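Long-range contact in 1,3-alpha-isomaltosidase (Kribbella flavida DSM 17836, PDB 5X3I), which hydrolyses the alpha-1,3-glucosidic linkages of the cyclic tetrasaccharide cyclobis-(1-6)-alpha-nigerosyl inside the cell, yielding isomaltose: residues R456-T470 with F504-F518. The protein carries 1 engineered substitution. Residues are numbered along the deposited sequence; the frame is centred on the assembly and turned at random.
Sequences RRYLVEHFDVDGFKT and FGDLLRSAGKAPVTF
Phe-468 and Thr-517 pair on neighbouring parallel strands of the family 31 TIM barrel. Phe-468 N bonds to Val-516 O, and Phe-518 N to Phe-468 O. Helix 504-510 packs against strand 467-470 and runs nearly antiparallel to it, completing a beta-alpha-beta crossover. Between them, the edge of the Phe-504 ring points at a face of Phe-468, a T-shaped pair with planes 60° apart. CE1 of Phe-468 meets Leu-507 CD2 at 3.8 Å. Val-460 CG1 is packed tightly against Ala-511 CB, 3.5 Å away.

At the outer end, Arg-457 NH1 and NH2 both donate to Ser-510 OG, which lies near the guanidinium plane. NH1 also bonds to Glu-461 OE2, and Leu-507 CD1 lies over the rim of one guanidinium face. A leucine in place of Arg-457 would probably leave Ser-510 OG without its two donors and Glu-461 without its charge mate.

Lys-513 follows Gly-512, the C-prime residue of the Schellman motif that ends the helix, and its N closes that motif on Leu-508 O. Its CB is directed toward segment 456-470. CD rests on Val-460 CG1, 3.7 Å away. The chain bends at chi3 (98°), bringing CE near both Asp-464 OD1 and Asp-466 OD2. Asp-466 is also held by His-383 through OD1. NZ forms salt bridges to Asp-464 OD1 (2.8 Å) and Asp-466 OD2 (2.9 Å), each met from above its carboxylate plane. Its third bond goes to Val-465 O at 3.0 Å, with NZ well above the carbonyl plane.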
ATOM      1  N   ARG A 456     -10.934  -5.910 -19.834  1.00 12.02           N
ATOM      2  CA  ARG A 456     -10.290  -7.086 -19.269  1.00 11.17           C
ATOM      3  C   ARG A 456     -11.207  -8.330 -19.213  1.00 13.85           C
ATOM      4  O   ARG A 456     -10.758  -9.415 -18.832  1.00 12.11           O
ATOM      5  CB  ARG A 456      -9.782  -6.777 -17.859  1.00 11.02           C
ATOM      6  CG  ARG A 456      -8.571  -5.838 -17.780  1.00 12.46           C
ATOM      7  CD  ARG A 456      -8.918  -4.359 -17.940  1.00 10.62           C
ATOM      8  NE  ARG A 456      -7.708  -3.568 -17.753  1.00 11.82           N
ATOM      9  CZ  ARG A 456      -7.534  -2.311 -18.141  1.00 13.33           C
ATOM     10  NH1 ARG A 456      -8.510  -1.630 -18.741  1.00 11.66           N
ATOM     11  NH2 ARG A 456      -6.363  -1.736 -17.919  1.00 14.43           N
ATOM     12  N   ARG A 457     -12.476  -8.159 -19.573  1.00 11.49           N
ATOM     13  CA  ARG A 457     -13.459  -9.220 -19.356  1.00 14.48           C
ATOM     14  C   ARG A 457     -13.081 -10.535 -20.054  1.00 13.85           C
ATOM     15  O   ARG A 457     -13.209 -11.605 -19.461  1.00  9.84           O
ATOM     16  CB  ARG A 457     -14.859  -8.780 -19.804  1.00 10.89           C
ATOM     17  CG  ARG A 457     -15.938  -9.849 -19.620  1.00 13.87           C
ATOM     18  CD  ARG A 457     -17.353  -9.285 -19.790  1.00 14.28           C
ATOM     19  NE  ARG A 457     -17.627  -8.290 -18.765  1.00 14.95           N
ATOM     20  CZ  ARG A 457     -17.962  -8.582 -17.512  1.00 16.29           C
ATOM     21  NH1 ARG A 457     -18.104  -9.849 -17.131  1.00 14.88           N
ATOM     22  NH2 ARG A 457     -18.166  -7.604 -16.641  1.00 14.75           N
ATOM     23  N   TYR A 458     -12.598 -10.452 -21.292  1.00 12.99           N
ATOM     24  CA  TYR A 458     -12.226 -11.664 -22.027  1.00 13.44           C
ATOM     25  C   TYR A 458     -11.082 -12.426 -21.340  1.00 12.66           C
ATOM     26  O   TYR A 458     -10.947 -13.632 -21.518  1.00 13.81           O
ATOM     27  CB  TYR A 458     -11.842 -11.332 -23.472  1.00 15.28           C
ATOM     28  CG  TYR A 458     -10.459 -10.742 -23.619  1.00 12.95           C
ATOM     29  CD1 TYR A 458     -10.223  -9.405 -23.333  1.00 12.67           C
ATOM     30  CD2 TYR A 458      -9.393 -11.518 -24.050  1.00 12.40           C
ATOM     31  CE1 TYR A 458      -8.959  -8.857 -23.471  1.00 13.41           C
ATOM     32  CE2 TYR A 458      -8.117 -10.977 -24.193  1.00 11.18           C
ATOM     33  CZ  TYR A 458      -7.911  -9.644 -23.897  1.00 12.33           C
ATOM     34  OH  TYR A 458      -6.665  -9.096 -24.021  1.00 12.51           O
ATOM     35  N   LEU A 459     -10.278 -11.731 -20.538  1.00 12.52           N
ATOM     36  CA  LEU A 459      -9.189 -12.391 -19.822  1.00 12.35           C
ATOM     37  C   LEU A 459      -9.733 -13.356 -18.782  1.00 12.82           C
ATOM     38  O   LEU A 459      -9.179 -14.439 -18.596  1.00 13.63           O
ATOM     39  CB  LEU A 459      -8.254 -11.380 -19.155  1.00 11.25           C
ATOM     40  CG  LEU A 459      -7.533 -10.384 -20.060  1.00 13.05           C
ATOM     41  CD1 LEU A 459      -7.008  -9.209 -19.231  1.00 10.60           C
ATOM     42  CD2 LEU A 459      -6.385 -11.055 -20.824  1.00 11.31           C
ATOM     43  N   VAL A 460     -10.804 -12.956 -18.096  1.00 14.80           N
ATOM     44  CA  VAL A 460     -11.460 -13.844 -17.134  1.00 13.65           C
ATOM     45  C   VAL A 460     -12.438 -14.840 -17.786  1.00 16.35           C
ATOM     46  O   VAL A 460     -12.485 -16.000 -17.401  1.00 16.25           O
ATOM     47  CB  VAL A 460     -12.208 -13.051 -16.042  1.00 14.31           C
ATOM     48  CG1 VAL A 460     -12.728 -13.992 -14.995  1.00 16.95           C
ATOM     49  CG2 VAL A 460     -11.275 -12.056 -15.368  1.00 14.54           C
ATOM     50  N   GLU A 461     -13.226 -14.389 -18.756  1.00 14.07           N
ATOM     51  CA  GLU A 461     -14.274 -15.241 -19.315  1.00 16.08           C
ATOM     52  C   GLU A 461     -13.757 -16.245 -20.367  1.00 16.38           C
ATOM     53  O   GLU A 461     -14.156 -17.398 -20.359  1.00 21.29           O
ATOM     54  CB  GLU A 461     -15.406 -14.379 -19.882  1.00 15.93           C
ATOM     55  CG  GLU A 461     -16.134 -13.629 -18.776  1.00 15.05           C
ATOM     56  CD  GLU A 461     -17.411 -12.946 -19.220  1.00 18.97           C
ATOM     57  OE1 GLU A 461     -17.744 -12.971 -20.420  1.00 18.72           O
ATOM     58  OE2 GLU A 461     -18.076 -12.351 -18.348  1.00 21.25           O
ATOM     59  N   HIS A 462     -12.870 -15.811 -21.251  1.00 16.76           N
ATOM     60  CA  HIS A 462     -12.269 -16.716 -22.225  1.00 16.99           C
ATOM     61  C   HIS A 462     -11.035 -17.399 -21.644  1.00 16.44           C
ATOM     62  O   HIS A 462     -10.975 -18.619 -21.604  1.00 16.31           O
ATOM     63  CB  HIS A 462     -11.916 -16.000 -23.527  1.00 15.22           C
ATOM     64  CG  HIS A 462     -11.172 -16.867 -24.501  1.00 17.56           C
ATOM     65  ND1 HIS A 462     -11.768 -17.910 -25.180  1.00 18.36           N
ATOM     66  CD2 HIS A 462      -9.876 -16.854 -24.893  1.00 14.19           C
ATOM     67  CE1 HIS A 462     -10.870 -18.499 -25.949  1.00 19.14           C
ATOM     68  NE2 HIS A 462      -9.717 -17.873 -25.799  1.00 17.99           N
ATOM     69  N   PHE A 463     -10.023 -16.623 -21.254  1.00 14.70           N
ATOM     70  CA  PHE A 463      -8.783 -17.222 -20.769  1.00 13.67           C
ATOM     71  C   PHE A 463      -8.860 -17.803 -19.350  1.00 13.48           C
ATOM     72  O   PHE A 463      -7.937 -18.477 -18.928  1.00 15.20           O
ATOM     73  CB  PHE A 463      -7.634 -16.207 -20.863  1.00 14.39           C
ATOM     74  CG  PHE A 463      -7.223 -15.908 -22.268  1.00 14.34           C
ATOM     75  CD1 PHE A 463      -6.521 -16.846 -23.009  1.00 16.53           C
ATOM     76  CD2 PHE A 463      -7.561 -14.704 -22.865  1.00 13.39           C
ATOM     77  CE1 PHE A 463      -6.156 -16.587 -24.321  1.00 14.80           C
ATOM     78  CE2 PHE A 463      -7.199 -14.434 -24.164  1.00 15.08           C
ATOM     79  CZ  PHE A 463      -6.492 -15.377 -24.900  1.00 15.62           C
ATOM     80  N   ASP A 464      -9.950 -17.555 -18.632  1.00 15.82           N
ATOM     81  CA  ASP A 464     -10.175 -18.131 -17.295  1.00 13.85           C
ATOM     82  C   ASP A 464      -9.099 -17.726 -16.252  1.00 15.87           C
ATOM     83  O   ASP A 464      -8.759 -18.497 -15.358  1.00 13.40           O
ATOM     84  CB  ASP A 464     -10.262 -19.657 -17.395  1.00 15.73           C
ATOM     85  CG  ASP A 464     -10.912 -20.291 -16.167  1.00 19.58           C
ATOM     86  OD1 ASP A 464     -11.792 -19.673 -15.534  1.00 19.43           O
ATOM     87  OD2 ASP A 464     -10.511 -21.409 -15.828  1.00 21.73           O
ATOM     88  N   VAL A 465      -8.571 -16.512 -16.393  1.00 12.06           N
ATOM     89  CA  VAL A 465      -7.643 -15.944 -15.413  1.00 13.87           C
ATOM     90  C   VAL A 465      -8.292 -15.909 -14.015  1.00 16.23           C
ATOM     91  O   VAL A 465      -9.480 -15.653 -13.879  1.00 14.96           O
ATOM     92  CB  VAL A 465      -7.182 -14.542 -15.878  1.00 15.43           C
ATOM     93  CG1 VAL A 465      -6.551 -13.732 -14.746  1.00 13.01           C
ATOM     94  CG2 VAL A 465      -6.216 -14.703 -17.052  1.00 11.72           C
ATOM     95  N   ASP A 466      -7.519 -16.241 -12.991  1.00 13.94           N
ATOM     96  CA  ASP A 466      -8.056 -16.379 -11.647  1.00 13.11           C
ATOM     97  C   ASP A 466      -7.982 -15.151 -10.736  1.00 12.43           C
ATOM     98  O   ASP A 466      -8.532 -15.162  -9.645  1.00 13.05           O
ATOM     99  CB  ASP A 466      -7.360 -17.538 -10.979  1.00 12.84           C
ATOM    100  CG  ASP A 466      -7.413 -18.783 -11.832  1.00 10.38           C
ATOM    101  OD1 ASP A 466      -6.394 -19.127 -12.417  1.00 12.84           O
ATOM    102  OD2 ASP A 466      -8.497 -19.354 -11.960  1.00 14.25           O
ATOM    103  N   GLY A 467      -7.287 -14.114 -11.163  1.00 13.80           N
ATOM    104  CA  GLY A 467      -7.143 -12.941 -10.313  1.00 12.86           C
ATOM    105  C   GLY A 467      -6.324 -11.859 -10.975  1.00 10.00           C
ATOM    106  O   GLY A 467      -5.795 -12.064 -12.056  1.00 10.66           O
ATOM    107  N   PHE A 468      -6.221 -10.711 -10.325  1.00 11.13           N
ATOM    108  CA  PHE A 468      -5.454  -9.603 -10.876  1.00 11.27           C
ATOM    109  C   PHE A 468      -4.554  -9.019  -9.809  1.00 11.47           C
ATOM    110  O   PHE A 468      -4.973  -8.817  -8.675  1.00 12.32           O
ATOM    111  CB  PHE A 468      -6.373  -8.522 -11.440  1.00 10.98           C
ATOM    112  CG  PHE A 468      -7.144  -8.950 -12.645  1.00 12.04           C
ATOM    113  CD1 PHE A 468      -8.472  -9.338 -12.535  1.00 12.17           C
ATOM    114  CD2 PHE A 468      -6.541  -8.978 -13.890  1.00 11.35           C
ATOM    115  CE1 PHE A 468      -9.186  -9.742 -13.654  1.00 12.70           C
ATOM    116  CE2 PHE A 468      -7.242  -9.376 -15.006  1.00 13.09           C
ATOM    117  CZ  PHE A 468      -8.569  -9.755 -14.888  1.00 13.57           C
ATOM    118  N   LYS A 469      -3.319  -8.720 -10.174  1.00 12.31           N
ATOM    119  CA  LYS A 469      -2.479  -8.064  -9.220  1.00 11.03           C
ATOM    120  C   LYS A 469      -2.720  -6.606  -9.521  1.00 13.38           C
ATOM    121  O   LYS A 469      -2.148  -6.052 -10.468  1.00 13.53           O
ATOM    122  CB  LYS A 469      -1.013  -8.453  -9.415  1.00 12.30           C
ATOM    123  CG  LYS A 469      -0.005  -7.676  -8.567  1.00 12.76           C
ATOM    124  CD  LYS A 469       1.394  -8.305  -8.623  1.00 12.26           C
ATOM    125  CE  LYS A 469       2.346  -7.656  -7.606  1.00 13.06           C
ATOM    126  NZ  LYS A 469       3.729  -8.200  -7.632  1.00 14.17           N
ATOM    127  N   THR A 470      -3.465  -5.953  -8.644  1.00 13.67           N
ATOM    128  CA  THR A 470      -3.859  -4.609  -8.980  1.00 12.71           C
ATOM    129  C   THR A 470      -2.850  -3.766  -8.233  1.00 13.21           C
ATOM    130  O   THR A 470      -3.040  -3.392  -7.080  1.00 16.53           O
ATOM    131  CB  THR A 470      -5.300  -4.340  -8.493  1.00 12.36           C
ATOM    132  OG1 THR A 470      -5.528  -5.119  -7.299  1.00 11.32           O
ATOM    133  CG2 THR A 470      -6.328  -4.771  -9.538  1.00 11.67           C
ATOM    134  N   PHE A 504     -11.964  -4.443  -9.767  1.00 12.70           N
ATOM    135  CA  PHE A 504     -11.540  -5.722 -10.318  1.00 12.29           C
ATOM    136  C   PHE A 504     -12.100  -6.905  -9.518  1.00 11.61           C
ATOM    137  O   PHE A 504     -12.358  -7.972 -10.090  1.00 12.18           O
ATOM    138  CB  PHE A 504     -10.020  -5.749 -10.458  1.00 12.54           C
ATOM    139  CG  PHE A 504      -9.555  -4.971 -11.665  1.00 15.06           C
ATOM    140  CD1 PHE A 504      -9.469  -5.579 -12.909  1.00 14.33           C
ATOM    141  CD2 PHE A 504      -9.305  -3.609 -11.578  1.00 10.93           C
ATOM    142  CE1 PHE A 504      -9.105  -4.857 -14.039  1.00 11.87           C
ATOM    143  CE2 PHE A 504      -8.942  -2.890 -12.713  1.00 11.68           C
ATOM    144  CZ  PHE A 504      -8.832  -3.520 -13.936  1.00 10.61           C
ATOM    145  N   GLY A 505     -12.362  -6.697  -8.232  1.00 10.84           N
ATOM    146  CA  GLY A 505     -13.125  -7.664  -7.459  1.00 10.08           C
ATOM    147  C   GLY A 505     -14.464  -7.947  -8.132  1.00 13.33           C
ATOM    148  O   GLY A 505     -14.844  -9.106  -8.331  1.00 14.88           O
ATOM    149  N   ASP A 506     -15.155  -6.882  -8.520  1.00 11.72           N
ATOM    150  CA  ASP A 506     -16.465  -6.983  -9.153  1.00 12.63           C
ATOM    151  C   ASP A 506     -16.417  -7.637 -10.539  1.00 12.61           C
ATOM    152  O   ASP A 506     -17.328  -8.370 -10.895  1.00 12.99           O
ATOM    153  CB  ASP A 506     -17.122  -5.605  -9.265  1.00 12.34           C
ATOM    154  CG  ASP A 506     -17.788  -5.163  -7.964  1.00 14.73           C
ATOM    155  OD1 ASP A 506     -17.825  -5.958  -7.003  1.00 15.04           O
ATOM    156  OD2 ASP A 506     -18.288  -4.031  -7.920  1.00 16.97           O
ATOM    157  N   LEU A 507     -15.382  -7.340 -11.317  1.00 11.48           N
ATOM    158  CA  LEU A 507     -15.182  -8.028 -12.592  1.00 12.27           C
ATOM    159  C   LEU A 507     -15.154  -9.545 -12.390  1.00 11.92           C
ATOM    160  O   LEU A 507     -15.874 -10.271 -13.051  1.00 14.79           O
ATOM    161  CB  LEU A 507     -13.889  -7.573 -13.272  1.00 11.39           C
ATOM    162  CG  LEU A 507     -13.532  -8.369 -14.530  1.00 13.14           C
ATOM    163  CD1 LEU A 507     -14.636  -8.214 -15.588  1.00 11.20           C
ATOM    164  CD2 LEU A 507     -12.178  -7.949 -15.075  1.00 11.65           C
ATOM    165  N   LEU A 508     -14.324  -9.991 -11.460  1.00 10.88           N
ATOM    166  CA  LEU A 508     -14.183 -11.398 -11.134  1.00 13.46           C
ATOM    167  C   LEU A 508     -15.533 -11.977 -10.685  1.00 15.27           C
ATOM    168  O   LEU A 508     -15.971 -12.983 -11.224  1.00 13.64           O
ATOM    169  CB  LEU A 508     -13.101 -11.589 -10.071  1.00 13.72           C
ATOM    170  CG  LEU A 508     -11.672 -11.453 -10.606  1.00 12.83           C
ATOM    171  CD1 LEU A 508     -10.681 -11.198  -9.492  1.00 12.56           C
ATOM    172  CD2 LEU A 508     -11.280 -12.716 -11.423  1.00 12.99           C
ATOM    173  N   ARG A 509     -16.197 -11.312  -9.739  1.00 14.58           N
ATOM    174  CA  ARG A 509     -17.555 -11.690  -9.332  1.00 13.13           C
ATOM    175  C   ARG A 509     -18.501 -11.841 -10.518  1.00 14.27           C
ATOM    176  O   ARG A 509     -19.261 -12.786 -10.576  1.00 14.83           O
ATOM    177  CB  ARG A 509     -18.154 -10.663  -8.356  1.00 12.50           C
ATOM    178  CG  ARG A 509     -17.442 -10.559  -7.000  1.00 14.85           C
ATOM    179  CD  ARG A 509     -18.196  -9.622  -6.016  1.00 16.88           C
ATOM    180  NE  ARG A 509     -17.479  -9.537  -4.754  1.00 14.17           N
ATOM    181  CZ  ARG A 509     -16.500  -8.673  -4.508  1.00 14.29           C
ATOM    182  NH1 ARG A 509     -16.143  -7.787  -5.430  1.00 13.37           N
ATOM    183  NH2 ARG A 509     -15.883  -8.690  -3.336  1.00 15.71           N
ATOM    184  N   SER A 510     -18.450 -10.907 -11.463  1.00 13.77           N
ATOM    185  CA  SER A 510     -19.412 -10.891 -12.553  1.00 13.99           C
ATOM    186  C   SER A 510     -19.178 -12.066 -13.497  1.00 16.93           C
ATOM    187  O   SER A 510     -20.058 -12.435 -14.252  1.00 16.55           O
ATOM    188  CB  SER A 510     -19.345  -9.575 -13.338  1.00 15.86           C
ATOM    189  OG  SER A 510     -18.219  -9.555 -14.194  1.00 16.78           O
ATOM    190  N   ALA A 511     -17.972 -12.615 -13.449  1.00 13.92           N
ATOM    191  CA  ALA A 511     -17.597 -13.789 -14.222  1.00 15.58           C
ATOM    192  C   ALA A 511     -17.774 -15.064 -13.406  1.00 17.60           C
ATOM    193  O   ALA A 511     -17.343 -16.123 -13.814  1.00 23.54           O
ATOM    194  CB  ALA A 511     -16.182 -13.666 -14.710  1.00 15.65           C
ATOM    195  N   GLY A 512     -18.342 -14.949 -12.212  1.00 19.99           N
ATOM    196  CA  GLY A 512     -18.628 -16.122 -11.406  1.00 17.93           C
ATOM    197  C   GLY A 512     -17.441 -16.621 -10.605  1.00 19.15           C
ATOM    198  O   GLY A 512     -17.462 -17.736 -10.098  1.00 21.34           O
ATOM    199  N   LYS A 513     -16.422 -15.779 -10.459  1.00 16.40           N
ATOM    200  CA  LYS A 513     -15.203 -16.159  -9.763  1.00 14.73           C
ATOM    201  C   LYS A 513     -15.000 -15.328  -8.501  1.00 14.44           C
ATOM    202  O   LYS A 513     -15.528 -14.240  -8.388  1.00 17.03           O
ATOM    203  CB  LYS A 513     -13.990 -16.007 -10.673  1.00 15.68           C
ATOM    204  CG  LYS A 513     -14.045 -16.865 -11.919  1.00 18.21           C
ATOM    205  CD  LYS A 513     -12.737 -16.841 -12.659  1.00 19.34           C
ATOM    206  CE  LYS A 513     -11.899 -18.053 -12.318  1.00 19.12           C
ATOM    207  NZ  LYS A 513     -10.824 -18.248 -13.310  1.00 18.26           N
ATOM    208  N   ALA A 514     -14.232 -15.856  -7.562  1.00 15.02           N
ATOM    209  CA  ALA A 514     -13.935 -15.148  -6.317  1.00 15.65           C
ATOM    210  C   ALA A 514     -13.131 -13.871  -6.570  1.00 14.75           C
ATOM    211  O   ALA A 514     -12.303 -13.826  -7.474  1.00 12.20           O
ATOM    212  CB  ALA A 514     -13.193 -16.047  -5.372  1.00 13.84           C
ATOM    213  N   PRO A 515     -13.382 -12.827  -5.755  1.00 14.92           N
ATOM    214  CA  PRO A 515     -12.798 -11.504  -5.997  1.00 13.57           C
ATOM    215  C   PRO A 515     -11.344 -11.463  -5.571  1.00 15.64           C
ATOM    216  O   PRO A 515     -11.006 -10.722  -4.642  1.00 13.21           O
ATOM    217  CB  PRO A 515     -13.654 -10.576  -5.122  1.00 13.81           C
ATOM    218  CG  PRO A 515     -14.043 -11.452  -3.953  1.00 15.31           C
ATOM    219  CD  PRO A 515     -14.241 -12.839  -4.558  1.00 13.62           C
ATOM    220  N   VAL A 516     -10.483 -12.224  -6.239  1.00 13.87           N
ATOM    221  CA  VAL A 516      -9.123 -12.259  -5.784  1.00 11.17           C
ATOM    222  C   VAL A 516      -8.374 -11.177  -6.544  1.00 12.17           C
ATOM    223  O   VAL A 516      -7.893 -11.399  -7.632  1.00 13.90           O
ATOM    224  CB  VAL A 516      -8.466 -13.661  -6.051  1.00 12.04           C
ATOM    225  CG1 VAL A 516      -7.007 -13.675  -5.634  1.00 10.25           C
ATOM    226  CG2 VAL A 516      -9.233 -14.773  -5.342  1.00 12.34           C
ATOM    227  N   THR A 517      -8.131 -10.071  -5.852  1.00 12.56           N
ATOM    228  CA  THR A 517      -7.304  -8.979  -6.326  1.00 11.94           C
ATOM    229  C   THR A 517      -6.127  -9.043  -5.370  1.00 13.37           C
ATOM    230  O   THR A 517      -6.252  -9.589  -4.277  1.00 12.66           O
ATOM    231  CB  THR A 517      -8.011  -7.576  -6.271  1.00 11.17           C
ATOM    232  OG1 THR A 517      -8.635  -7.400  -4.999  1.00 11.60           O
ATOM    233  CG2 THR A 517      -9.078  -7.446  -7.352  1.00 11.49           C
ATOM    234  N   PHE A 518      -4.977  -8.570  -5.818  1.00 11.89           N
ATOM    235  CA  PHE A 518      -3.771  -8.581  -5.028  1.00 13.22           C
ATOM    236  C   PHE A 518      -3.201  -7.155  -5.119  1.00 12.80           C
ATOM    237  O   PHE A 518      -2.673  -6.776  -6.158  1.00 12.13           O
ATOM    238  CB  PHE A 518      -2.842  -9.656  -5.604  1.00 12.44           C
ATOM    239  CG  PHE A 518      -1.579  -9.924  -4.824  1.00 13.48           C
ATOM    240  CD1 PHE A 518      -0.350  -9.729  -5.405  1.00 13.93           C
ATOM    241  CD2 PHE A 518      -1.617 -10.459  -3.557  1.00 18.18           C
ATOM    242  CE1 PHE A 518       0.833 -10.025  -4.718  1.00 16.54           C
ATOM    243  CE2 PHE A 518      -0.441 -10.752  -2.864  1.00 17.37           C
ATOM    244  CZ  PHE A 518       0.783 -10.543  -3.454  1.00 13.62           C
TER
HETATM  245  O   HOH W   1     -10.943 -15.980  -8.606  1.00 14.42           O